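Putative S-adenosylmethionine-dependent methyltransferase (Bacteroides thetaiotaomicron, PDB 1WYZ) probably transfers methyl groups from S-adenosylmethionine, as do RsmI-like methyltransferases, although its own substrate has not been established. Local coordinates at residues 177-180 with 181-184; 62-65 with 66-70; 105-108 with 109-113; 123-126 with 127-131. All coordinates share one frame; numbering follows the deposited sequence.

Interaction 1 of 4, residues 177-180 with 181-184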
ATOM      1  N   ARG A 177     -12.293 -20.695   2.525  1.00 57.02           N
ATOM      2  CA  ARG A 177     -12.003 -20.635   3.959  1.00 53.64           C
ATOM      3  C   ARG A 177     -12.522 -19.404   4.725  1.00 48.84           C
ATOM      4  O   ARG A 177     -12.392 -19.332   5.953  1.00 47.02           O
ATOM      5  CB  ARG A 177     -10.490 -20.745   4.167  1.00 89.39           C
ATOM      6  CG  ARG A 177      -9.957 -22.149   4.356  1.00 92.87           C
ATOM      7  CD  ARG A 177     -10.044 -22.557   5.819  1.00 96.27           C
ATOM      8  NE  ARG A 177      -9.475 -23.883   6.062  1.00100.83           N
ATOM      9  CZ  ARG A 177      -9.377 -24.446   7.264  1.00103.46           C
ATOM     10  NH1 ARG A 177      -9.810 -23.802   8.340  1.00106.16           N
ATOM     11  NH2 ARG A 177      -8.849 -25.655   7.389  1.00106.79           N
ATOM     12  N   ASN A 178     -13.113 -18.451   4.011  1.00 48.33           N
ATOM     13  CA  ASN A 178     -13.610 -17.219   4.624  1.00 44.56           C
ATOM     14  C   ASN A 178     -14.458 -17.334   5.882  1.00 43.95           C
ATOM     15  O   ASN A 178     -14.094 -16.811   6.935  1.00 41.90           O
ATOM     16  CB  ASN A 178     -14.386 -16.395   3.595  1.00 62.70           C
ATOM     17  CG  ASN A 178     -13.554 -15.290   2.989  1.00 60.09           C
ATOM     18  OD1 ASN A 178     -12.940 -14.498   3.703  1.00 56.60           O
ATOM     19  ND2 ASN A 178     -13.532 -15.227   1.662  1.00 57.16           N
ATOM     20  N   HIS A 179     -15.595 -18.007   5.772  1.00 45.42           N
ATOM     21  CA  HIS A 179     -16.478 -18.141   6.911  1.00 45.27           C
ATOM     22  C   HIS A 179     -15.841 -18.905   8.066  1.00 42.05           C
ATOM     23  O   HIS A 179     -16.147 -18.646   9.229  1.00 38.81           O
ATOM     24  CB  HIS A 179     -17.786 -18.811   6.493  1.00112.21           C
ATOM     25  CG  HIS A 179     -19.004 -18.112   7.013  1.00117.29           C
ATOM     26  ND1 HIS A 179     -19.494 -16.952   6.450  1.00119.24           N
ATOM     27  CD2 HIS A 179     -19.797 -18.376   8.079  1.00119.25           C
ATOM     28  CE1 HIS A 179     -20.535 -16.532   7.146  1.00118.35           C
ATOM     29  NE2 HIS A 179     -20.740 -17.377   8.141  1.00118.27           N
ATOM     30  N   LYS A 180     -14.954 -19.844   7.756  1.00 47.86           N
ATOM     31  CA  LYS A 180     -14.305 -20.602   8.817  1.00 45.72           C
ATOM     32  C   LYS A 180     -13.337 -19.704   9.585  1.00 42.57           C
ATOM     33  O   LYS A 180     -13.072 -19.927  10.768  1.00 39.86           O
ATOM     34  CB  LYS A 180     -13.562 -21.815   8.246  1.00 66.90           C
ATOM     35  CG  LYS A 180     -12.971 -22.738   9.318  1.00 69.36           C
ATOM     36  CD  LYS A 180     -14.055 -23.338  10.207  1.00 69.90           C
ATOM     37  CE  LYS A 180     -13.463 -24.254  11.271  1.00 68.97           C
ATOM     38  NZ  LYS A 180     -12.629 -23.508  12.253  1.00 70.97           N
HETATM   39  N   MSE A 181     -12.817 -18.687   8.904  1.00 46.98           N
HETATM   40  CA  MSE A 181     -11.889 -17.749   9.527  1.00 44.96           C
HETATM   41  C   MSE A 181     -12.626 -16.829  10.501  1.00 42.88           C
HETATM   42  O   MSE A 181     -12.225 -16.720  11.657  1.00 40.41           O
HETATM   43  CB  MSE A 181     -11.164 -16.915   8.467  1.00 56.17           C
HETATM   44  CG  MSE A 181     -10.256 -15.824   9.046  1.00 58.88           C
HETATM   45 SE   MSE A 181      -8.638 -16.468   9.932  1.00 63.55          SE
HETATM   46  CE  MSE A 181      -9.275 -16.670  11.735  1.00 59.81           C
ATOM     47  N   ILE A 182     -13.705 -16.183  10.055  1.00 42.08           N
ATOM     48  CA  ILE A 182     -14.439 -15.304  10.958  1.00 42.14           C
ATOM     49  C   ILE A 182     -14.830 -16.067  12.222  1.00 40.64           C
ATOM     50  O   ILE A 182     -14.801 -15.516  13.325  1.00 39.72           O
ATOM     51  CB  ILE A 182     -15.709 -14.680  10.289  1.00 86.05           C
ATOM     52  CG1 ILE A 182     -16.613 -15.777   9.713  1.00 90.07           C
ATOM     53  CG2 ILE A 182     -15.299 -13.683   9.208  1.00 85.72           C
ATOM     54  CD1 ILE A 182     -17.571 -16.387  10.715  1.00 65.41           C
ATOM     55  N   GLU A 183     -15.177 -17.340  12.064  1.00 38.85           N
ATOM     56  CA  GLU A 183     -15.545 -18.172  13.201  1.00 37.41           C
ATOM     57  C   GLU A 183     -14.337 -18.247  14.114  1.00 34.56           C
ATOM     58  O   GLU A 183     -14.468 -18.128  15.326  1.00 33.67           O
ATOM     59  CB  GLU A 183     -15.942 -19.585  12.748  1.00 64.44           C
ATOM     60  CG  GLU A 183     -16.132 -20.587  13.889  1.00 67.50           C
ATOM     61  CD  GLU A 183     -17.397 -20.337  14.706  1.00 71.08           C
ATOM     62  OE1 GLU A 183     -17.862 -19.172  14.758  1.00 69.50           O
ATOM     63  OE2 GLU A 183     -17.914 -21.308  15.309  1.00 70.73           O
ATOM     64  N   ASP A 184     -13.156 -18.432  13.530  1.00 34.76           N
ATOM     65  CA  ASP A 184     -11.929 -18.512  14.325  1.00 34.27           C
ATOM     66  C   ASP A 184     -11.551 -17.203  15.034  1.00 33.15           C
ATOM     67  O   ASP A 184     -11.102 -17.224  16.189  1.00 30.52           O
ATOM     68  CB  ASP A 184     -10.749 -18.980  13.467  1.00 46.28           C
ATOM     69  CG  ASP A 184     -10.791 -20.467  13.183  1.00 47.81           C
ATOM     70  OD1 ASP A 184     -11.103 -21.239  14.109  1.00 48.20           O
ATOM     71  OD2 ASP A 184     -10.503 -20.864  12.033  1.00 48.46           O
TER
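Lys180 and Asp184 form an i to i+4 salt bridge in the first turns of helix 178-188, just after strand 168-173 of the mixed sheet. The backbone acceptors are used in regular alpha-helical order. Arg177 O receives Met181 N, and Asn178 O receives Ile182 N at 3.2 Å. Met181 N also makes a weak second bond to Asn178 O, at 3.0 Å. This N-H is therefore shared between two carbonyls. Next along the chain, His179 O takes Glu183 N, and Lys180 O takes Asp184 N at 3.1 Å. The side chain of Asn178 is directed back before the helix, where ND2 bonds to Pro175 O.

Ile182 adds an apolar contact to this polar framework. Its CD1 lies over one face of the His179 imidazole, 4.2 Å from the ring centroid and 20° off the normal. This is a CH-pi contact, displaced toward the rim of the ring. Phe230 of strand 228-233 touches Asn178, Met181 and Ile182, so one flank of the helix rests on the sheet. The selenomethionine Met181 also packs on Phe171 and Leu155.

The carboxylate of Asp184 has two cationic neighbours. Arg151 of helix 150-165 forms a salt bridge with OD2, which would be expected to favour the charged form. Lys180 reaches the same group with CG anti to the backbone N (chi1 -174°) and the chain bent at chi2 and again at chi4. Its NZ stands 3.3 Å from Asp184 OD1 and makes a weak bond to Asp184 OD2 at 3.4 Å.

Interaction 2 of 4, residues 62-65 with 66-70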
ATOM      1  N   TYR A  62       8.525 -12.948 -20.501  1.00 65.97           N
ATOM      2  CA  TYR A  62       9.321 -13.940 -19.785  1.00 64.44           C
ATOM      3  C   TYR A  62       8.543 -14.443 -18.568  1.00 64.74           C
ATOM      4  O   TYR A  62       8.200 -13.661 -17.674  1.00 65.51           O
ATOM      5  CB  TYR A  62      10.653 -13.329 -19.319  1.00 52.87           C
ATOM      6  CG  TYR A  62      11.547 -12.859 -20.445  1.00 50.58           C
ATOM      7  CD1 TYR A  62      12.118 -13.766 -21.342  1.00 47.91           C
ATOM      8  CD2 TYR A  62      11.813 -11.504 -20.625  1.00 49.44           C
ATOM      9  CE1 TYR A  62      12.938 -13.327 -22.398  1.00 45.89           C
ATOM     10  CE2 TYR A  62      12.632 -11.054 -21.677  1.00 48.03           C
ATOM     11  CZ  TYR A  62      13.186 -11.968 -22.558  1.00 46.63           C
ATOM     12  OH  TYR A  62      13.964 -11.509 -23.597  1.00 46.79           O
ATOM     13  N   PRO A  63       8.237 -15.754 -18.528  1.00 55.10           N
ATOM     14  CA  PRO A  63       7.500 -16.370 -17.417  1.00 54.64           C
ATOM     15  C   PRO A  63       8.331 -16.366 -16.138  1.00 55.24           C
ATOM     16  O   PRO A  63       9.526 -16.677 -16.168  1.00 55.11           O
ATOM     17  CB  PRO A  63       7.228 -17.782 -17.928  1.00 54.17           C
ATOM     18  CG  PRO A  63       7.125 -17.592 -19.401  1.00 53.98           C
ATOM     19  CD  PRO A  63       8.304 -16.677 -19.671  1.00 55.33           C
ATOM     20  N   LEU A  64       7.692 -16.025 -15.019  1.00 57.31           N
ATOM     21  CA  LEU A  64       8.369 -15.950 -13.724  1.00 57.99           C
ATOM     22  C   LEU A  64       7.584 -16.685 -12.627  1.00 58.10           C
ATOM     23  O   LEU A  64       6.356 -16.607 -12.578  1.00 57.46           O
ATOM     24  CB  LEU A  64       8.533 -14.473 -13.349  1.00 74.53           C
ATOM     25  CG  LEU A  64       9.681 -13.997 -12.458  1.00 75.42           C
ATOM     26  CD1 LEU A  64       9.526 -14.517 -11.042  1.00 76.04           C
ATOM     27  CD2 LEU A  64      10.985 -14.455 -13.069  1.00 75.21           C
ATOM     28  N   ASN A  65       8.301 -17.390 -11.751  1.00 69.60           N
ATOM     29  CA  ASN A  65       7.694 -18.142 -10.644  1.00 69.82           C
ATOM     30  C   ASN A  65       8.325 -17.800  -9.298  1.00 69.69           C
ATOM     31  O   ASN A  65       9.233 -16.973  -9.219  1.00 70.55           O
ATOM     32  CB  ASN A  65       7.850 -19.650 -10.861  1.00 67.51           C
ATOM     33  CG  ASN A  65       6.610 -20.286 -11.436  1.00 68.27           C
ATOM     34  OD1 ASN A  65       5.491 -19.980 -11.018  1.00 69.44           O
ATOM     35  ND2 ASN A  65       6.797 -21.194 -12.386  1.00 68.77           N
ATOM     36  N   LYS A  66       7.853 -18.450  -8.239  1.00 81.26           N
ATOM     37  CA  LYS A  66       8.411 -18.200  -6.915  1.00 81.65           C
ATOM     38  C   LYS A  66       9.664 -19.053  -6.741  1.00 80.47           C
ATOM     39  O   LYS A  66      10.364 -18.957  -5.733  1.00 80.38           O
ATOM     40  CB  LYS A  66       7.398 -18.519  -5.808  1.00 74.53           C
ATOM     41  CG  LYS A  66       7.252 -19.993  -5.477  1.00 76.42           C
ATOM     42  CD  LYS A  66       6.660 -20.187  -4.086  1.00 77.79           C
ATOM     43  CE  LYS A  66       7.525 -19.526  -3.010  1.00 79.08           C
ATOM     44  NZ  LYS A  66       8.948 -19.981  -3.045  1.00 80.40           N
ATOM     45  N   HIS A  67       9.936 -19.893  -7.731  1.00 52.31           N
ATOM     46  CA  HIS A  67      11.118 -20.734  -7.687  1.00 51.04           C
ATOM     47  C   HIS A  67      12.004 -20.542  -8.902  1.00 50.15           C
ATOM     48  O   HIS A  67      12.996 -21.245  -9.076  1.00 49.38           O
ATOM     49  CB  HIS A  67      10.738 -22.203  -7.549  1.00 59.66           C
ATOM     50  CG  HIS A  67      10.229 -22.557  -6.191  1.00 60.12           C
ATOM     51  ND1 HIS A  67       8.887 -22.633  -5.894  1.00 60.25           N
ATOM     52  CD2 HIS A  67      10.889 -22.813  -5.038  1.00 59.61           C
ATOM     53  CE1 HIS A  67       8.739 -22.925  -4.614  1.00 60.86           C
ATOM     54  NE2 HIS A  67       9.939 -23.039  -4.072  1.00 60.13           N
ATOM     55  N   THR A  68      11.643 -19.585  -9.746  1.00 56.41           N
ATOM     56  CA  THR A  68      12.436 -19.300 -10.925  1.00 55.41           C
ATOM     57  C   THR A  68      13.861 -19.025 -10.446  1.00 56.37           C
ATOM     58  O   THR A  68      14.061 -18.343  -9.439  1.00 56.80           O
ATOM     59  CB  THR A  68      11.908 -18.066 -11.648  1.00 52.25           C
ATOM     60  OG1 THR A  68      12.734 -17.791 -12.785  1.00 51.45           O
ATOM     61  CG2 THR A  68      11.919 -16.859 -10.709  1.00 52.65           C
ATOM     62  N   SER A  69      14.844 -19.563 -11.161  1.00 56.65           N
ATOM     63  CA  SER A  69      16.245 -19.381 -10.798  1.00 57.57           C
ATOM     64  C   SER A  69      16.681 -17.929 -10.901  1.00 59.20           C
ATOM     65  O   SER A  69      16.263 -17.212 -11.811  1.00 58.16           O
ATOM     66  CB  SER A  69      17.136 -20.225 -11.707  1.00 52.17           C
ATOM     67  OG  SER A  69      18.511 -20.007 -11.424  1.00 52.18           O
ATOM     68  N   PRO A  70      17.528 -17.475  -9.964  1.00 65.38           N
ATOM     69  CA  PRO A  70      18.021 -16.095  -9.971  1.00 67.72           C
ATOM     70  C   PRO A  70      18.947 -15.882 -11.174  1.00 69.63           C
ATOM     71  O   PRO A  70      19.198 -14.750 -11.596  1.00 68.62           O
ATOM     72  CB  PRO A  70      18.745 -15.981  -8.633  1.00 90.65           C
ATOM     73  CG  PRO A  70      19.215 -17.376  -8.380  1.00 91.41           C
ATOM     74  CD  PRO A  70      18.021 -18.205  -8.785  1.00 89.63           C
TER
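The contact between Leu64 and Thr68 is a small, mainly apolar touch inside a surface loop. The loop leaves edge strand 62-63 of the parallel sheet and leads into helix 70-81. No hydrogen bond joins residues 62-65 to 66-70.

The methyl CG2 of Thr68 meets the branched end of Leu64. It is 3.4 Å from Leu64 CD1 and 3.5 Å from Leu64 CD2, so it sits against both methyls. Thr68 CG2 also lies 3.1 Å from Asn65 O. The two side chains of Leu64 and Thr68 meet at about a right angle. The first torsion of Thr68 (chi1 178°) places OG1 anti to the backbone N and leaves CG2 between N and the carbonyl carbon. Thr68 OG1 is further from the leucine, 3.8 Å from Leu64 CD2. The CB atoms of Asn65 and Thr68 approach to 4.4 Å across the turn.

At the exposed end of the loop, Lys66 doubles back. Its NZ stands 3.2 Å above the plane of the His67 ring, near the rim.

Leu64 is the buried member. It packs on Ile36, on Ile73 and Tyr76 of helix 70-81, and on Pro100 and Val104 of helix 100-110. Thr68 shares the contact with Ile73. Backbone hydrogen bonds from Tyr62 and Leu64 to strand 34-37 hold the strand end in the sheet. Past the turn, Ser69 occupies the N-cap position and its OG bonds to Glu71 N. This is the strand-to-helix connection of a beta-alpha-beta crossover between parallel strands 62-63 and 86-89, with a serine N-cap opening the helix.

Interaction 3 of 4, residues 105-108 with 109-113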
ATOM      1  N   VAL A 105      12.730  -7.941  -8.689  1.00 32.71           N
ATOM      2  CA  VAL A 105      13.215  -6.654  -8.227  1.00 31.14           C
ATOM      3  C   VAL A 105      14.493  -6.895  -7.436  1.00 32.37           C
ATOM      4  O   VAL A 105      15.461  -6.146  -7.565  1.00 33.41           O
ATOM      5  CB  VAL A 105      12.160  -5.962  -7.342  1.00 24.51           C
ATOM      6  CG1 VAL A 105      12.735  -4.675  -6.730  1.00 20.23           C
ATOM      7  CG2 VAL A 105      10.898  -5.678  -8.183  1.00 18.50           C
ATOM      8  N   ALA A 106      14.495  -7.957  -6.633  1.00 31.60           N
ATOM      9  CA  ALA A 106      15.655  -8.303  -5.820  1.00 31.67           C
ATOM     10  C   ALA A 106      16.886  -8.536  -6.708  1.00 31.10           C
ATOM     11  O   ALA A 106      17.972  -8.034  -6.427  1.00 31.91           O
ATOM     12  CB  ALA A 106      15.354  -9.549  -4.962  1.00 18.50           C
ATOM     13  N   ILE A 107      16.720  -9.296  -7.781  1.00 37.62           N
ATOM     14  CA  ILE A 107      17.840  -9.531  -8.676  1.00 38.34           C
ATOM     15  C   ILE A 107      18.221  -8.200  -9.338  1.00 38.38           C
ATOM     16  O   ILE A 107      19.407  -7.868  -9.444  1.00 38.04           O
ATOM     17  CB  ILE A 107      17.490 -10.561  -9.783  1.00 33.33           C
ATOM     18  CG1 ILE A 107      17.236 -11.935  -9.173  1.00 32.80           C
ATOM     19  CG2 ILE A 107      18.607 -10.613 -10.801  1.00 33.72           C
ATOM     20  CD1 ILE A 107      17.495 -13.126  -9.993  1.00 56.04           C
ATOM     21  N   ALA A 108      17.210  -7.438  -9.766  1.00 33.12           N
ATOM     22  CA  ALA A 108      17.450  -6.154 -10.428  1.00 35.75           C
ATOM     23  C   ALA A 108      18.175  -5.132  -9.550  1.00 35.22           C
ATOM     24  O   ALA A 108      19.031  -4.405 -10.045  1.00 34.27           O
ATOM     25  CB  ALA A 108      16.140  -5.556 -10.948  1.00 21.00           C
ATOM     26  N   GLN A 109      17.834  -5.080  -8.260  1.00 34.84           N
ATOM     27  CA  GLN A 109      18.477  -4.156  -7.322  1.00 35.60           C
ATOM     28  C   GLN A 109      19.922  -4.578  -7.159  1.00 37.38           C
ATOM     29  O   GLN A 109      20.819  -3.740  -7.067  1.00 36.49           O
ATOM     30  CB  GLN A 109      17.790  -4.182  -5.945  1.00 30.73           C
ATOM     31  CG  GLN A 109      16.503  -3.353  -5.854  1.00 27.91           C
ATOM     32  CD  GLN A 109      16.745  -1.847  -5.988  1.00 28.76           C
ATOM     33  OE1 GLN A 109      15.815  -1.047  -5.880  1.00 26.42           O
ATOM     34  NE2 GLN A 109      17.993  -1.463  -6.234  1.00 26.39           N
ATOM     35  N   ARG A 110      20.126  -5.892  -7.137  1.00 37.69           N
ATOM     36  CA  ARG A 110      21.448  -6.483  -6.991  1.00 40.27           C
ATOM     37  C   ARG A 110      22.357  -6.063  -8.144  1.00 38.38           C
ATOM     38  O   ARG A 110      23.565  -5.884  -7.963  1.00 36.94           O
ATOM     39  CB  ARG A 110      21.321  -8.008  -6.942  1.00 67.43           C
ATOM     40  CG  ARG A 110      22.546  -8.738  -6.425  1.00 74.55           C
ATOM     41  CD  ARG A 110      22.212 -10.203  -6.223  1.00 81.69           C
ATOM     42  NE  ARG A 110      23.298 -10.967  -5.614  1.00 88.99           N
ATOM     43  CZ  ARG A 110      23.294 -12.291  -5.504  1.00 91.90           C
ATOM     44  NH1 ARG A 110      22.263 -12.991  -5.963  1.00 94.12           N
ATOM     45  NH2 ARG A 110      24.316 -12.917  -4.933  1.00 94.52           N
ATOM     46  N   GLN A 111      21.773  -5.909  -9.331  1.00 34.03           N
ATOM     47  CA  GLN A 111      22.540  -5.492 -10.495  1.00 32.89           C
ATOM     48  C   GLN A 111      22.464  -3.982 -10.645  1.00 31.62           C
ATOM     49  O   GLN A 111      22.824  -3.425 -11.680  1.00 30.28           O
ATOM     50  CB  GLN A 111      22.018  -6.189 -11.747  1.00 33.47           C
ATOM     51  CG  GLN A 111      22.135  -7.697 -11.642  1.00 34.59           C
ATOM     52  CD  GLN A 111      21.819  -8.403 -12.941  1.00 36.37           C
ATOM     53  OE1 GLN A 111      20.773  -8.183 -13.536  1.00 39.61           O
ATOM     54  NE2 GLN A 111      22.725  -9.261 -13.386  1.00 39.17           N
ATOM     55  N   LYS A 112      21.985  -3.331  -9.592  1.00 34.98           N
ATOM     56  CA  LYS A 112      21.858  -1.882  -9.551  1.00 36.27           C
ATOM     57  C   LYS A 112      21.112  -1.302 -10.756  1.00 35.01           C
ATOM     58  O   LYS A 112      21.435  -0.218 -11.236  1.00 34.12           O
ATOM     59  CB  LYS A 112      23.246  -1.252  -9.417  1.00 42.84           C
ATOM     60  CG  LYS A 112      23.257   0.249  -9.245  1.00 47.01           C
ATOM     61  CD  LYS A 112      24.642   0.814  -9.558  1.00 48.38           C
ATOM     62  CE  LYS A 112      24.620   2.337  -9.651  1.00 49.31           C
ATOM     63  NZ  LYS A 112      23.740   2.832 -10.755  1.00 48.85           N
ATOM     64  N   LEU A 113      20.115  -2.033 -11.250  1.00 35.22           N
ATOM     65  CA  LEU A 113      19.304  -1.545 -12.365  1.00 33.51           C
ATOM     66  C   LEU A 113      18.235  -0.645 -11.756  1.00 33.58           C
ATOM     67  O   LEU A 113      17.826  -0.855 -10.602  1.00 31.82           O
ATOM     68  CB  LEU A 113      18.608  -2.695 -13.095  1.00 27.09           C
ATOM     69  CG  LEU A 113      19.446  -3.748 -13.813  1.00 29.45           C
ATOM     70  CD1 LEU A 113      18.503  -4.847 -14.340  1.00 27.21           C
ATOM     71  CD2 LEU A 113      20.270  -3.099 -14.936  1.00 24.55           C
TER
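Ala108 O accepts Leu113 N at 2.9 Å, five residues ahead, where a regular helical bond would span four. The N-H...O angle is 163°. Gln111 N also approaches Ala108 O at 3.2 Å, but that bond is weak. The stronger bond of Gln111 N goes to Ile107 O at 3.1 Å. Inside this wide loop, Lys112 N bonds to Gln109 O at 2.8 Å. Lys112 has a positive phi of 52°, which turns the chain back so that both N-H groups meet carbonyls of the last turn.

The preceding helix is regular. Gln109 N bonds to Val105 O, and Arg110 N to Ala106 O. Side chains follow the same spacing. The side chains of Val105 and Gln109 lie side by side, with Val105 CG1 4.1 Å from Gln109 CG.

The reversal also brings two apolar groups together. CB of Ala108 and CD1 of Leu113 meet at 4.2 Å. Leu113 packs further on Leu80 of helix 70-81, and Ala108 on Leu5 of strand 5-8. Ile107 rests on Pro70 and Ile73. The end of Gln111 makes a weak hydrogen bond through NE2 to Ser74 OG.

Another face of the helix meets the second subunit. There Val105 packs on Ala130 of that subunit, Ala106 on its Gly132, and Gln109 on its Ile208. Beyond the turn the chain runs into strand 115-117 at the edge of the parallel sheet. The paired backbone bonds, the positive phi of Lys112 at C-prime and the Ala108-Leu113 contact together make a Schellman motif, which ends helix 100-110.

Interaction 4 of 4, residues 123-126 with 127-131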
ATOM      1  N   SER A 123      -5.133  -3.713  -2.005  1.00 26.02           N
ATOM      2  CA  SER A 123      -6.165  -4.059  -1.047  1.00 26.44           C
ATOM      3  C   SER A 123      -5.618  -3.814   0.352  1.00 26.62           C
ATOM      4  O   SER A 123      -6.376  -3.604   1.288  1.00 26.54           O
ATOM      5  CB  SER A 123      -6.575  -5.522  -1.212  1.00 36.07           C
ATOM      6  OG  SER A 123      -5.448  -6.360  -1.164  1.00 35.45           O
ATOM      7  N   ILE A 124      -4.296  -3.832   0.491  1.00 36.04           N
ATOM      8  CA  ILE A 124      -3.695  -3.588   1.788  1.00 34.49           C
ATOM      9  C   ILE A 124      -3.883  -2.144   2.272  1.00 34.69           C
ATOM     10  O   ILE A 124      -4.435  -1.945   3.353  1.00 33.61           O
ATOM     11  CB  ILE A 124      -2.198  -3.973   1.787  1.00 50.29           C
ATOM     12  CG1 ILE A 124      -2.065  -5.490   1.864  1.00 49.46           C
ATOM     13  CG2 ILE A 124      -1.482  -3.372   3.002  1.00 53.67           C
ATOM     14  CD1 ILE A 124      -2.390  -6.231   0.569  1.00 63.74           C
ATOM     15  N   ILE A 125      -3.459  -1.141   1.492  1.00 33.90           N
ATOM     16  CA  ILE A 125      -3.622   0.251   1.951  1.00 35.46           C
ATOM     17  C   ILE A 125      -5.064   0.751   1.842  1.00 33.65           C
ATOM     18  O   ILE A 125      -5.502   1.554   2.662  1.00 33.27           O
ATOM     19  CB  ILE A 125      -2.712   1.268   1.197  1.00 52.76           C
ATOM     20  CG1 ILE A 125      -3.310   1.588  -0.168  1.00 54.67           C
ATOM     21  CG2 ILE A 125      -1.294   0.712   1.047  1.00 54.95           C
ATOM     22  CD1 ILE A 125      -2.776   2.854  -0.822  1.00 51.49           C
ATOM     23  N   LEU A 126      -5.794   0.292   0.827  1.00 30.29           N
ATOM     24  CA  LEU A 126      -7.188   0.689   0.668  1.00 27.97           C
ATOM     25  C   LEU A 126      -7.966   0.232   1.905  1.00 28.53           C
ATOM     26  O   LEU A 126      -8.821   0.967   2.422  1.00 27.11           O
ATOM     27  CB  LEU A 126      -7.781   0.068  -0.603  1.00 24.00           C
ATOM     28  CG  LEU A 126      -7.338   0.764  -1.902  1.00 26.46           C
ATOM     29  CD1 LEU A 126      -7.708  -0.074  -3.129  1.00 23.03           C
ATOM     30  CD2 LEU A 126      -7.975   2.160  -1.976  1.00 23.56           C
ATOM     31  N   SER A 127      -7.653  -0.972   2.387  1.00 24.20           N
ATOM     32  CA  SER A 127      -8.309  -1.527   3.579  1.00 26.40           C
ATOM     33  C   SER A 127      -8.000  -0.698   4.803  1.00 23.79           C
ATOM     34  O   SER A 127      -8.899  -0.299   5.531  1.00 24.35           O
ATOM     35  CB  SER A 127      -7.862  -2.969   3.841  1.00 39.64           C
ATOM     36  OG  SER A 127      -8.561  -3.861   2.997  1.00 48.46           O
ATOM     37  N   VAL A 128      -6.719  -0.458   5.043  1.00 27.80           N
ATOM     38  CA  VAL A 128      -6.331   0.346   6.188  1.00 28.75           C
ATOM     39  C   VAL A 128      -7.140   1.630   6.171  1.00 29.49           C
ATOM     40  O   VAL A 128      -7.672   2.049   7.190  1.00 29.14           O
ATOM     41  CB  VAL A 128      -4.834   0.704   6.141  1.00 28.05           C
ATOM     42  CG1 VAL A 128      -4.513   1.753   7.194  1.00 27.15           C
ATOM     43  CG2 VAL A 128      -3.995  -0.559   6.379  1.00 25.62           C
HETATM   44  N   MSE A 129      -7.240   2.234   4.992  1.00 31.23           N
HETATM   45  CA  MSE A 129      -7.959   3.483   4.824  1.00 32.40           C
HETATM   46  C   MSE A 129      -9.422   3.421   5.222  1.00 32.11           C
HETATM   47  O   MSE A 129      -9.903   4.263   5.988  1.00 31.80           O
HETATM   48  CB  MSE A 129      -7.844   3.959   3.371  1.00 32.04           C
HETATM   49  CG  MSE A 129      -6.460   4.466   2.957  1.00 34.71           C
HETATM   50 SE   MSE A 129      -6.298   4.725   1.031  1.00 50.54          SE
HETATM   51  CE  MSE A 129      -7.804   5.932   0.780  1.00 36.66           C
ATOM     52  N   ALA A 130     -10.127   2.418   4.715  1.00 30.84           N
ATOM     53  CA  ALA A 130     -11.545   2.299   4.991  1.00 31.12           C
ATOM     54  C   ALA A 130     -11.888   1.720   6.339  1.00 31.87           C
ATOM     55  O   ALA A 130     -13.053   1.774   6.747  1.00 32.20           O
ATOM     56  CB  ALA A 130     -12.223   1.483   3.897  1.00 59.10           C
ATOM     57  N   SER A 131     -10.899   1.154   7.028  1.00 29.16           N
ATOM     58  CA  SER A 131     -11.167   0.561   8.334  1.00 28.73           C
ATOM     59  C   SER A 131     -11.160   1.617   9.417  1.00 28.99           C
ATOM     60  O   SER A 131     -11.870   1.493  10.412  1.00 30.91           O
ATOM     61  CB  SER A 131     -10.136  -0.524   8.679  1.00 29.14           C
ATOM     62  OG  SER A 131      -8.841   0.017   8.905  1.00 26.06           O
TER
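Ser127 holds OG beside its own backbone N and anti to its carbonyl carbon (chi1 -80°), which turns the hydroxyl back toward Ser123 O. Met129, a selenomethionine, starts in the same way (chi1 -71°). With chi2 extended (169°), this carries SE back over the preceding turn.

The hydroxyl of Ser127 donates to Ser123 O at 2.8 Å, nearly in line with the C=O bond. Ser127 N binds the same oxygen at 3.1 Å, from above the carbonyl plane. One residue thus grips one carbonyl twice. Val128, Met129 and Ala130 continue the regular i to i+4 bonding to Ile124, Ile125 and Leu126.

SE of Met129 lies against two side chains, 4.4 Å from Ile125 CD1 and 4.3 Å from Leu126 CD2. This apolar face meets the second subunit, where Met129 packs on Leu7 of that chain and Leu126 on its Pro117. Ser123 and Ser127 face Ile229 of strand 228-233. At the end of the helix, Ser131 OG donates to Val128 O at 2.9 Å and is also bonded to Phe133 N.

The chemistry is divided by face. Ser127 and Ser131 are buried but give their hydroxyl protons to carbonyls of their own helix. They can therefore lie against apolar strand residues without an outside acceptor, while the Ile125-Leu126-Met129 face supplies apolar surface to the dimer.

How the interactions relate
The four contacts divide between two alpha/beta domains. Interactions 2 and 3 belong to the parallel sheet. They touch each other through Pro70 and Ile107, with centres 15 Å apart. Interactions 1 and 4 pack on the mixed sheet and share strand 228-233, but their nearest atoms are about 12 Å apart. Interaction 2 is a surface loop without hydrogen bonds between its segments; the other three are partly buried and carry helical bonding. Only interaction 1 has a salt bridge, while serine hydroxyls serve interaction 4 and a backbone reversal serves interaction 3. Interactions 3 and 4 also meet across the dimer, where Val105 packs on Ala130 of the second subunit.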